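Local coordinates for protein glutathione S-transferase 1 (PDB 4Q5F) that conjugates reduced glutathione to a wide range of hydrophobic electrophiles and can also act as a glutathione peroxidase, at residues B[31-36]-B[81-86]; B[158-163]-B[167-172]; B[178-181]-B[186-189]. All blocks are in the same frame, centred on the assembly; numbering follows the deposited sequence.

In the fold
The three contacts follow one another along the chain, each closing before the next opens. Interaction 1 pairs helices 27-37 and 76-86 in the thioredoxin-like N-terminal domain; interactions 2 and 3 both use helix 167-182 of the all-helical C-terminal domain, near its start and its end respectively. The centres of interactions 1 and 2 lie about 12 Å apart, and the two touch where Leu-32 and Gln-36 pack on Leu-170, so the domain interface runs between them. The centre of interaction 3 is about 18 Å from that of interaction 2 and about 25 Å from that of interaction 1, across the chain's centre from the latter. Helix 167-182 links the domain interface to the loop before helix 191-201.

Interaction 1 (B[31-36]-B[81-86]); sequences RLIFHQ and RYLGRQ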
loop_
_atom_site.group_PDB
_atom_site.type_symbol
_atom_site.label_atom_id
_atom_site.label_comp_id
_atom_site.label_asym_id
_atom_site.label_seq_id
_atom_site.Cartn_x
_atom_site.Cartn_y
_atom_site.Cartn_z
ATOM N N ARG B 31 14.590 -2.077 9.348
ATOM C CA ARG B 31 15.644 -2.562 10.237
ATOM C C ARG B 31 15.662 -4.083 10.273
ATOM O O ARG B 31 16.715 -4.705 10.135
ATOM C CB ARG B 31 15.439 -2.029 11.656
ATOM C CG ARG B 31 15.532 -0.519 11.785
ATOM C CD ARG B 31 15.201 -0.074 13.199
ATOM N NE ARG B 31 15.220 1.383 13.336
ATOM C CZ ARG B 31 14.262 2.113 13.902
ATOM N NH1 ARG B 31 13.171 1.548 14.408
ATOM N NH2 ARG B 31 14.396 3.430 13.967
ATOM N N LEU B 32 14.486 -4.673 10.461
ATOM C CA LEU B 32 14.342 -6.122 10.512
ATOM C C LEU B 32 14.837 -6.773 9.224
ATOM O O LEU B 32 15.453 -7.837 9.248
ATOM C CB LEU B 32 12.878 -6.495 10.744
ATOM C CG LEU B 32 12.358 -6.264 12.160
ATOM C CD1 LEU B 32 10.840 -6.226 12.174
ATOM C CD2 LEU B 32 12.870 -7.351 13.090
ATOM N N ILE B 33 14.567 -6.123 8.099
ATOM C CA ILE B 33 14.955 -6.660 6.801
ATOM C C ILE B 33 16.475 -6.608 6.624
ATOM O O ILE B 33 17.066 -7.519 6.047
ATOM C CB ILE B 33 14.239 -5.917 5.652
ATOM C CG1 ILE B 33 12.730 -6.150 5.742
ATOM C CG2 ILE B 33 14.731 -6.406 4.293
ATOM C CD1 ILE B 33 11.895 -5.183 4.927
ATOM N N PHE B 34 17.105 -5.544 7.117
ATOM C CA PHE B 34 18.562 -5.454 7.091
ATOM C C PHE B 34 19.184 -6.567 7.927
ATOM O O PHE B 34 20.060 -7.294 7.460
ATOM C CB PHE B 34 19.047 -4.111 7.639
ATOM C CG PHE B 34 18.901 -2.968 6.680
ATOM C CD1 PHE B 34 19.550 -2.983 5.457
ATOM C CD2 PHE B 34 18.140 -1.862 7.017
ATOM C CE1 PHE B 34 19.425 -1.926 4.577
ATOM C CE2 PHE B 34 18.012 -0.800 6.143
ATOM C CZ PHE B 34 18.655 -0.831 4.922
ATOM N N HIS B 35 18.724 -6.691 9.167
ATOM C CA HIS B 35 19.328 -7.621 10.112
ATOM C C HIS B 35 19.162 -9.072 9.681
ATOM O O HIS B 35 20.054 -9.889 9.895
ATOM C CB HIS B 35 18.763 -7.400 11.514
ATOM C CG HIS B 35 19.391 -6.247 12.231
ATOM N ND1 HIS B 35 18.789 -5.009 12.329
ATOM C CD2 HIS B 35 20.580 -6.137 12.867
ATOM C CE1 HIS B 35 19.576 -4.193 13.003
ATOM N NE2 HIS B 35 20.670 -4.851 13.343
ATOM N N GLN B 36 18.028 -9.393 9.067
ATOM C CA GLN B 36 17.815 -10.739 8.551
ATOM C C GLN B 36 18.867 -11.052 7.499
ATOM O O GLN B 36 19.504 -12.105 7.529
ATOM C CB GLN B 36 16.420 -10.875 7.937
ATOM C CG GLN B 36 16.174 -12.202 7.220
ATOM C CD GLN B 36 16.397 -13.404 8.115
ATOM O OE1 GLN B 36 16.415 -13.289 9.340
ATOM N NE2 GLN B 36 16.567 -14.569 7.506
ATOM N N ARG B 81 9.927 -3.372 0.187
ATOM C CA ARG B 81 9.976 -4.132 -1.053
ATOM C C ARG B 81 11.325 -3.975 -1.742
ATOM O O ARG B 81 11.879 -4.939 -2.275
ATOM C CB ARG B 81 8.855 -3.680 -1.991
ATOM C CG ARG B 81 8.740 -4.515 -3.262
ATOM C CD ARG B 81 7.500 -4.158 -4.072
ATOM N NE ARG B 81 6.283 -4.186 -3.257
ATOM C CZ ARG B 81 5.673 -3.114 -2.753
ATOM N NH1 ARG B 81 6.140 -1.889 -2.976
ATOM N NH2 ARG B 81 4.578 -3.265 -2.023
ATOM N N TYR B 82 11.849 -2.754 -1.735
ATOM C CA TYR B 82 13.134 -2.482 -2.362
ATOM C C TYR B 82 14.235 -3.284 -1.679
ATOM O O TYR B 82 15.037 -3.943 -2.340
ATOM C CB TYR B 82 13.462 -0.990 -2.307
ATOM C CG TYR B 82 14.828 -0.664 -2.860
ATOM C CD1 TYR B 82 15.039 -0.574 -4.230
ATOM C CD2 TYR B 82 15.910 -0.457 -2.016
ATOM C CE1 TYR B 82 16.290 -0.282 -4.743
ATOM C CE2 TYR B 82 17.164 -0.165 -2.519
ATOM C CZ TYR B 82 17.347 -0.079 -3.882
ATOM O OH TYR B 82 18.592 0.211 -4.390
ATOM N N LEU B 83 14.267 -3.226 -0.353
ATOM C CA LEU B 83 15.230 -3.996 0.424
ATOM C C LEU B 83 15.024 -5.490 0.221
ATOM O O LEU B 83 15.984 -6.244 0.068
ATOM C CB LEU B 83 15.099 -3.657 1.911
ATOM C CG LEU B 83 15.914 -2.466 2.420
ATOM C CD1 LEU B 83 15.907 -1.319 1.434
ATOM C CD2 LEU B 83 15.383 -2.001 3.768
ATOM N N GLY B 84 13.765 -5.911 0.230
ATOM C CA GLY B 84 13.427 -7.313 0.088
ATOM C C GLY B 84 13.955 -7.908 -1.201
ATOM O O GLY B 84 14.538 -8.992 -1.201
ATOM N N ARG B 85 13.748 -7.192 -2.301
ATOM C CA ARG B 85 14.191 -7.652 -3.610
ATOM C C ARG B 85 15.711 -7.632 -3.721
ATOM O O ARG B 85 16.307 -8.532 -4.310
ATOM C CB ARG B 85 13.561 -6.792 -4.705
ATOM C CG ARG B 85 12.094 -7.107 -4.927
ATOM C CD ARG B 85 11.342 -5.973 -5.596
ATOM N NE ARG B 85 11.684 -5.833 -7.009
ATOM C CZ ARG B 85 10.843 -5.409 -7.951
ATOM N NH1 ARG B 85 9.591 -5.083 -7.644
ATOM N NH2 ARG B 85 11.253 -5.315 -9.209
ATOM N N GLN B 86 16.331 -6.607 -3.147
ATOM C CA GLN B 86 17.784 -6.500 -3.142
ATOM C C GLN B 86 18.427 -7.670 -2.407
ATOM O O GLN B 86 19.515 -8.113 -2.775
ATOM C CB GLN B 86 18.222 -5.186 -2.486
ATOM C CG GLN B 86 18.031 -3.955 -3.358
ATOM C CD GLN B 86 18.889 -3.983 -4.606
ATOM O OE1 GLN B 86 20.050 -4.388 -4.567
ATOM N NE2 GLN B 86 18.317 -3.556 -5.726
#
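Ile-33 and Phe-34 of helix 27-37 meet Leu-83 of helix 76-86 through wholly apolar contacts. The CG2 methyl of Ile-33 rests against CB of Leu-83 at 3.7 Å. It gets there because CG2 stands anti to the backbone N (the chi1 of Ile-33, measured to CG1, is -64°), and the beta-branch lets the other arm, CG1, fill a different direction. Across from Ile-33, Gly-84 has no side chain, and Ile-33 CG2 comes within 4.2 Å of Gly-84 N; the bare surface also admits Trp-167, which packs on Gly-84 from the C-terminal domain.

The aromatic contact is a CH-pi interaction. Leu-83 CD2 lies over one face of the Phe-34 ring, 4.0 Å from the ring centroid and 24° off its normal, displaced toward the CZ and CE2 rim.

The two helices run nearly parallel, with 10° between the segment axes and 9.8 Å at closest approach, as expected of the helix pair on one face of the thioredoxin-fold sheet. Leu-66 of strand 65-68 touches both Phe-34 and Leu-83, so large apolar residues suit this layer.

Polar groups serve other surfaces. His-35 ND1 donates to Arg-31 O at 3.0 Å, one turn back, from well above the carbonyl plane; the same oxygen accepts His-35 N. Arg-81 forms salt bridges with Asp-101 of its own chain and with Asp-101 of the second subunit.

Interaction 2 (B[158-163]-B[167-172]); sequences EYMVGK and WADLVI
Asp-169 reaches from helix 167-182 into the loop at Tyr-159 and Met-160, and its carboxylate carries the tight part of the contact. OD1 accepts Met-160 N in a weak but nearly straight hydrogen bond, 3.3 Å long with an N-H...O angle of 172°. Tyr-196 OH also bonds OD1, so this buried oxygen has two hydrogen-bonding partners. OD2 lies 3.5 Å from Tyr-159 CB, while the ring plane is turned 41° from the carboxylate. A large ring suits Tyr-159, which also packs on Val-200. Met-160 lays its CG 3.7 Å from Asp-169 OD1; its unbranched chain, bent at chi2, is flexible enough to fold beside the acid.

Beyond the acid the join is looser and partly filled by solvent. One water donates to both Asp-169 OD2 and Val-161 O, at 2.5 and 2.6 Å; both are short, so its exact position is uncertain at this resolution.

Asp-169 OD2 also accepts Thr-166 N. A short acid three residues after the N-cap, holding that residue's amide, is the Asp half of a capping box; with Val-165 packing on Leu-170 as a hydrophobic staple, this is the N-capping motif familiar from the C-terminal domain of glutathione transferases.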
loop_
_atom_site.group_PDB
_atom_site.type_symbol
_atom_site.label_atom_id
_atom_site.label_comp_id
_atom_site.label_asym_id
_atom_site.label_seq_id
_atom_site.Cartn_x
_atom_site.Cartn_y
_atom_site.Cartn_z
ATOM N N GLU B 158 5.890 -22.586 6.776
ATOM C CA GLU B 158 5.745 -21.756 7.971
ATOM C C GLU B 158 5.547 -20.274 7.643
ATOM O O GLU B 158 5.372 -19.457 8.544
ATOM C CB GLU B 158 6.972 -21.926 8.874
ATOM C CG GLU B 158 8.288 -21.812 8.124
ATOM C CD GLU B 158 8.873 -23.160 7.741
ATOM O OE1 GLU B 158 9.253 -23.928 8.652
ATOM O OE2 GLU B 158 8.951 -23.450 6.528
ATOM N N TYR B 159 5.573 -19.934 6.356
ATOM C CA TYR B 159 5.474 -18.541 5.918
ATOM C C TYR B 159 4.284 -18.308 4.995
ATOM O O TYR B 159 3.695 -19.255 4.477
ATOM C CB TYR B 159 6.773 -18.120 5.227
ATOM C CG TYR B 159 7.994 -18.405 6.074
ATOM C CD1 TYR B 159 8.195 -17.738 7.275
ATOM C CD2 TYR B 159 8.935 -19.349 5.686
ATOM C CE1 TYR B 159 9.300 -17.998 8.061
ATOM C CE2 TYR B 159 10.046 -19.615 6.469
ATOM C CZ TYR B 159 10.220 -18.935 7.656
ATOM O OH TYR B 159 11.318 -19.190 8.445
ATOM N N MET B 160 3.935 -17.038 4.805
ATOM C CA MET B 160 2.795 -16.664 3.977
ATOM C C MET B 160 2.999 -17.153 2.555
ATOM O O MET B 160 2.088 -17.720 1.952
ATOM C CB MET B 160 2.601 -15.144 3.984
ATOM C CG MET B 160 2.073 -14.595 5.300
ATOM S SD MET B 160 0.450 -15.262 5.710
ATOM C CE MET B 160 0.196 -14.563 7.336
ATOM N N VAL B 161 4.198 -16.928 2.028
ATOM C CA VAL B 161 4.538 -17.347 0.677
ATOM C C VAL B 161 5.877 -18.081 0.691
ATOM O O VAL B 161 6.825 -17.643 1.343
ATOM C CB VAL B 161 4.656 -16.141 -0.285
ATOM C CG1 VAL B 161 4.718 -16.629 -1.738
ATOM C CG2 VAL B 161 3.511 -15.131 -0.067
ATOM N N GLY B 162 5.945 -19.203 -0.021
ATOM C CA GLY B 162 7.192 -19.930 -0.192
ATOM C C GLY B 162 7.674 -20.647 1.053
ATOM O O GLY B 162 7.067 -20.550 2.120
ATOM N N LYS B 163 8.786 -21.362 0.908
ATOM C CA LYS B 163 9.329 -22.193 1.979
ATOM C C LYS B 163 10.366 -21.464 2.831
ATOM O O LYS B 163 10.898 -22.035 3.786
ATOM C CB LYS B 163 9.957 -23.457 1.386
ATOM N N TRP B 167 10.151 -10.485 3.267
ATOM C CA TRP B 167 10.098 -9.217 3.987
ATOM C C TRP B 167 8.721 -8.970 4.593
ATOM O O TRP B 167 8.604 -8.320 5.631
ATOM C CB TRP B 167 10.493 -8.050 3.076
ATOM C CG TRP B 167 9.588 -7.840 1.895
ATOM C CD1 TRP B 167 9.769 -8.317 0.629
ATOM C CD2 TRP B 167 8.368 -7.086 1.865
ATOM N NE1 TRP B 167 8.740 -7.910 -0.185
ATOM C CE2 TRP B 167 7.867 -7.152 0.551
ATOM C CE3 TRP B 167 7.654 -6.363 2.825
ATOM C CZ2 TRP B 167 6.682 -6.526 0.171
ATOM C CZ3 TRP B 167 6.478 -5.741 2.444
ATOM C CH2 TRP B 167 6.004 -5.826 1.130
ATOM N N ALA B 168 7.681 -9.491 3.950
ATOM C CA ALA B 168 6.326 -9.357 4.471
ATOM C C ALA B 168 6.201 -10.100 5.794
ATOM O O ALA B 168 5.544 -9.628 6.720
ATOM C CB ALA B 168 5.314 -9.884 3.468
ATOM N N ASP B 169 6.841 -11.263 5.878
ATOM C CA ASP B 169 6.829 -12.051 7.105
ATOM C C ASP B 169 7.455 -11.275 8.258
ATOM O O ASP B 169 6.918 -11.247 9.365
ATOM C CB ASP B 169 7.584 -13.366 6.904
ATOM C CG ASP B 169 6.928 -14.267 5.874
ATOM O OD1 ASP B 169 5.700 -14.486 5.966
ATOM O OD2 ASP B 169 7.641 -14.756 4.970
ATOM N N LEU B 170 8.595 -10.645 7.990
ATOM C CA LEU B 170 9.336 -9.923 9.017
ATOM C C LEU B 170 8.542 -8.747 9.585
ATOM O O LEU B 170 8.492 -8.547 10.799
ATOM C CB LEU B 170 10.664 -9.417 8.449
ATOM C CG LEU B 170 11.617 -10.487 7.905
ATOM C CD1 LEU B 170 12.827 -9.839 7.250
ATOM C CD2 LEU B 170 12.052 -11.439 9.007
ATOM N N VAL B 171 7.924 -7.970 8.701
ATOM C CA VAL B 171 7.204 -6.770 9.114
ATOM C C VAL B 171 5.882 -7.116 9.792
ATOM O O VAL B 171 5.522 -6.521 10.807
ATOM C CB VAL B 171 6.931 -5.838 7.913
ATOM C CG1 VAL B 171 6.152 -4.598 8.348
ATOM C CG2 VAL B 171 8.240 -5.430 7.256
ATOM N N ILE B 172 5.159 -8.074 9.216
ATOM C CA ILE B 172 3.856 -8.471 9.737
ATOM C C ILE B 172 3.971 -8.995 11.166
ATOM O O ILE B 172 3.291 -8.509 12.068
ATOM C CB ILE B 172 3.197 -9.541 8.832
ATOM C CG1 ILE B 172 2.721 -8.900 7.529
ATOM C CG2 ILE B 172 2.009 -10.212 9.533
ATOM C CD1 ILE B 172 2.307 -9.891 6.458
HETATM O O HOH W 1 6.727 -15.558 2.810
#

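Interaction 3 (B[178-181]-B[186-189]); sequences SWES and FLSG
The Phe-186 ring has the CB of Trp-179 over one face, in a CH-pi contact: CB lies 4.2 Å from the ring centroid, 19° off the normal, and displaced toward the rim carrying CE2 and CZ. Glu-180 N approaches the same ring obliquely near CD2, at 4.1 Å. The Trp-179 indole itself does not stack here; only its CB takes part, and the rings lead apart, the indole to Met-111 and Leu-114 and the Phe-186 side chain to Phe-110, all on helix 94-114. With CG of Phe-186 anti to its backbone N (chi1 177°), the ring stands up from the loop against the helix, a role suited to a large flat apolar group.

Nearer the backbones, Phe-186 CB sits 4.0 Å from Glu-180 CA. Glu-180 then runs out in an extended chain and crosses Leu-187 at about a right angle, bringing OE1 to 3.6 Å from the CD1 methyl. This is van der Waals contact at the solvent-facing side: the extended chain carries the carboxylate past the methyl, on an exposed residue where the charge can probably stay hydrated. The buried Leu-187 side chain also packs on Lys-194 and Ile-197 of helix 191-201.

The arrangement is a loop that folds back on the end of the helix it leaves, connecting helices 167-182 and 191-201 of the all-helical glutathione transferase C-terminal domain.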
loop_
_atom_site.group_PDB
_atom_site.type_symbol
_atom_site.label_atom_id
_atom_site.label_comp_id
_atom_site.label_asym_id
_atom_site.label_seq_id
_atom_site.Cartn_x
_atom_site.Cartn_y
_atom_site.Cartn_z
ATOM N N SER B 178 3.764 -6.616 18.500
ATOM C CA SER B 178 3.665 -5.371 19.250
ATOM C C SER B 178 2.219 -5.068 19.634
ATOM O O SER B 178 1.942 -4.648 20.755
ATOM C CB SER B 178 4.240 -4.209 18.436
ATOM O OG SER B 178 5.613 -4.416 18.161
ATOM N N TRP B 179 1.300 -5.284 18.698
ATOM C CA TRP B 179 -0.116 -5.041 18.950
ATOM C C TRP B 179 -0.661 -5.976 20.020
ATOM O O TRP B 179 -1.646 -5.661 20.687
ATOM C CB TRP B 179 -0.926 -5.192 17.662
ATOM C CG TRP B 179 -0.983 -3.933 16.871
ATOM C CD1 TRP B 179 -0.287 -3.643 15.735
ATOM C CD2 TRP B 179 -1.772 -2.775 17.165
ATOM N NE1 TRP B 179 -0.598 -2.378 15.300
ATOM C CE2 TRP B 179 -1.509 -1.825 16.161
ATOM C CE3 TRP B 179 -2.678 -2.453 18.180
ATOM C CZ2 TRP B 179 -2.118 -0.571 16.142
ATOM C CZ3 TRP B 179 -3.282 -1.210 18.159
ATOM C CH2 TRP B 179 -3.000 -0.284 17.148
ATOM N N GLU B 180 -0.017 -7.126 20.179
ATOM C CA GLU B 180 -0.400 -8.080 21.210
ATOM C C GLU B 180 -0.217 -7.463 22.595
ATOM O O GLU B 180 -0.824 -7.908 23.570
ATOM C CB GLU B 180 0.439 -9.354 21.090
ATOM C CG GLU B 180 -0.146 -10.555 21.814
ATOM C CD GLU B 180 0.735 -11.787 21.717
ATOM O OE1 GLU B 180 1.653 -11.801 20.871
ATOM O OE2 GLU B 180 0.507 -12.741 22.490
ATOM N N SER B 181 0.617 -6.428 22.669
ATOM C CA SER B 181 0.914 -5.756 23.929
ATOM C C SER B 181 -0.109 -4.669 24.255
ATOM O O SER B 181 -0.292 -4.310 25.417
ATOM C CB SER B 181 2.316 -5.146 23.875
ATOM O OG SER B 181 3.264 -6.090 23.406
ATOM N N PHE B 186 -5.294 -10.524 21.836
ATOM C CA PHE B 186 -5.315 -10.104 20.439
ATOM C C PHE B 186 -5.182 -11.285 19.479
ATOM O O PHE B 186 -5.794 -11.302 18.413
ATOM C CB PHE B 186 -4.168 -9.116 20.214
ATOM C CG PHE B 186 -4.022 -8.647 18.797
ATOM C CD1 PHE B 186 -4.932 -7.760 18.248
ATOM C CD2 PHE B 186 -2.952 -9.067 18.024
ATOM C CE1 PHE B 186 -4.790 -7.318 16.948
ATOM C CE2 PHE B 186 -2.803 -8.627 16.722
ATOM C CZ PHE B 186 -3.722 -7.751 16.183
ATOM N N LEU B 187 -4.372 -12.267 19.861
ATOM C CA LEU B 187 -4.142 -13.445 19.031
ATOM C C LEU B 187 -4.863 -14.674 19.567
ATOM O O LEU B 187 -4.833 -15.738 18.943
ATOM C CB LEU B 187 -2.646 -13.735 18.931
ATOM C CG LEU B 187 -1.813 -12.669 18.219
ATOM C CD1 LEU B 187 -0.351 -13.075 18.222
ATOM C CD2 LEU B 187 -2.304 -12.439 16.794
ATOM N N SER B 188 -5.496 -14.534 20.726
ATOM C CA SER B 188 -6.252 -15.629 21.315
ATOM C C SER B 188 -7.301 -16.141 20.334
ATOM O O SER B 188 -8.155 -15.381 19.879
ATOM C CB SER B 188 -6.923 -15.171 22.606
ATOM O OG SER B 188 -5.962 -14.906 23.613
ATOM N N GLY B 189 -7.220 -17.429 20.008
ATOM C CA GLY B 189 -8.122 -18.050 19.053
ATOM C C GLY B 189 -7.451 -18.369 17.727
ATOM O O GLY B 189 -8.031 -19.044 16.875
#